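Side-chain contact in beta-lactamase (Nostoc sp., PDB 6NHS), which probably hydrolyses the beta-lactam ring of penicillin-type antibiotics, as a serine beta-lactamase of class D: residues V72-T76 with G77-N81. Numbering follows the deposited sequence.
Sequences VALET and GVISN. With FMT (formic acid), chain C.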
loop_
_atom_site.group_PDB
_atom_site.type_symbol
_atom_site.label_atom_id
_atom_site.label_comp_id
_atom_site.label_asym_id
_atom_site.label_seq_id
_atom_site.Cartn_x
_atom_site.Cartn_y
_atom_site.Cartn_z
ATOM N N VAL A 72 -0.558 3.904 -12.352
ATOM C CA VAL A 72 -0.229 3.538 -13.727
ATOM C C VAL A 72 -1.501 3.361 -14.544
ATOM O O VAL A 72 -1.566 3.755 -15.716
ATOM C CB VAL A 72 0.642 2.268 -13.747
ATOM C CG1 VAL A 72 0.939 1.842 -15.178
ATOM C CG2 VAL A 72 1.955 2.496 -12.949
ATOM N N ALA A 73 -2.532 2.769 -13.936
ATOM C CA ALA A 73 -3.786 2.534 -14.646
ATOM C C ALA A 73 -4.417 3.846 -15.085
ATOM O O ALA A 73 -4.862 3.983 -16.229
ATOM C CB ALA A 73 -4.748 1.741 -13.758
ATOM N N LEU A 74 -4.469 4.825 -14.184
ATOM C CA LEU A 74 -5.017 6.132 -14.535
ATOM C C LEU A 74 -4.121 6.860 -15.526
ATOM O O LEU A 74 -4.615 7.477 -16.478
ATOM C CB LEU A 74 -5.215 6.976 -13.273
ATOM C CG LEU A 74 -6.387 6.528 -12.389
ATOM C CD1 LEU A 74 -6.239 7.110 -10.969
ATOM C CD2 LEU A 74 -7.730 6.922 -13.010
ATOM N N GLU A 75 -2.803 6.805 -15.320
ATOM C CA GLU A 75 -1.894 7.535 -16.197
ATOM C C GLU A 75 -1.953 7.008 -17.626
ATOM O O GLU A 75 -1.950 7.793 -18.582
ATOM C CB GLU A 75 -0.463 7.464 -15.663
ATOM C CG GLU A 75 0.491 8.411 -16.370
ATOM C CD GLU A 75 0.159 9.871 -16.115
ATOM O OE1 GLU A 75 -0.461 10.178 -15.074
ATOM O OE2 GLU A 75 0.521 10.717 -16.953
ATOM N N THR A 76 -1.984 5.680 -17.793
ATOM C CA THR A 76 -2.075 5.084 -19.121
ATOM C C THR A 76 -3.472 5.187 -19.704
ATOM O O THR A 76 -3.643 4.985 -20.909
ATOM C CB THR A 76 -1.678 3.606 -19.087
ATOM O OG1 THR A 76 -2.524 2.909 -18.158
ATOM C CG2 THR A 76 -0.208 3.441 -18.682
ATOM N N GLY A 77 -4.472 5.455 -18.872
ATOM C CA GLY A 77 -5.827 5.579 -19.355
ATOM C C GLY A 77 -6.571 4.277 -19.521
ATOM O O GLY A 77 -7.622 4.264 -20.173
ATOM N N VAL A 78 -6.080 3.174 -18.944
ATOM C CA VAL A 78 -6.849 1.937 -19.034
ATOM C C VAL A 78 -8.071 1.999 -18.128
ATOM O O VAL A 78 -9.002 1.199 -18.288
ATOM C CB VAL A 78 -5.979 0.701 -18.723
ATOM C CG1 VAL A 78 -4.691 0.699 -19.601
ATOM C CG2 VAL A 78 -5.657 0.610 -17.253
ATOM N N ILE A 79 -8.083 2.924 -17.170
ATOM C CA ILE A 79 -9.281 3.299 -16.425
ATOM C C ILE A 79 -9.366 4.823 -16.482
ATOM O O ILE A 79 -8.359 5.514 -16.288
ATOM C CB ILE A 79 -9.253 2.763 -14.974
ATOM C CG1 ILE A 79 -10.617 2.924 -14.281
ATOM C CG2 ILE A 79 -8.136 3.412 -14.134
ATOM C CD1 ILE A 79 -11.571 1.760 -14.524
ATOM N N SER A 80 -10.551 5.349 -16.800
ATOM C CA SER A 80 -10.618 6.752 -17.216
ATOM C C SER A 80 -10.554 7.717 -16.036
ATOM O O SER A 80 -9.959 8.795 -16.153
ATOM C CB SER A 80 -11.882 7.001 -18.045
ATOM O OG SER A 80 -13.041 6.703 -17.295
ATOM N N ASN A 81 -11.147 7.364 -14.901
ATOM C CA ASN A 81 -11.164 8.240 -13.726
ATOM C C ASN A 81 -11.571 7.391 -12.522
ATOM O O ASN A 81 -11.596 6.156 -12.601
ATOM C CB ASN A 81 -12.089 9.439 -13.953
ATOM C CG ASN A 81 -13.489 9.019 -14.347
ATOM O OD1 ASN A 81 -14.047 8.090 -13.768
ATOM N ND2 ASN A 81 -14.058 9.688 -15.348
HETATM C C FMT C . -12.763 2.173 -17.682
HETATM O O1 FMT C . -12.589 3.342 -18.047
HETATM O O2 FMT C . -13.839 1.559 -17.711
HETATM O O HOH W 1 -7.232 8.165 -16.738
#
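Ala73 and Val78 meet where helix 65-76 unwinds. Gly77 is the first residue to leave helical angles, its phi positive at 83°, a conformation glycine adopts easily. The turn is a Schellman motif with weak bonds: Val78 N reaches back to Ala73 O at 3.1 Å, and Gly77 N is shared between Ala73 O and Leu74 O.

The hydrophobic contact that goes with a Schellman motif, between Ala73 and Val78, lies beside these bonds. Ala73 CB sits 3.8 Å from Val78 CG2, and Ile79 CG2 touches Ala73 CB as well, from further along the loop. Leu74 starts away from the loop, but its CD2 swings back to lie 3.7 Å from Ile79 CG2, the two side chains crossing at a slant, and also rests on Ile79 O. With Ile79 CG1 anti to the backbone N (chi1 -169°), CD1 leads off to the formic acid, probably a crystallisation leftover, whose O1 accepts from Ser80 N at 3.1 Å. On the other flank Thr76 OG1 donates to Val72 O at 2.8 Å, from the opposite face of that carbonyl to Thr76 N, while also touching Val78 CG1 at 3.4 Å. Leu119 of helix 113-123 packs on Ala73 and Ile79, and Leu185 and Val186 of helix 180-189 on Leu74.

The carbonyls of Val72, Ala73 and Leu74 thus find partners in the turn, in the threonine hydroxyl and in a water 2.7 Å from Leu74 O, while the methyls pin the departing loop. This closes off the helix that, at its other end, appears to carry the SxxK signature of serine beta-lactamases.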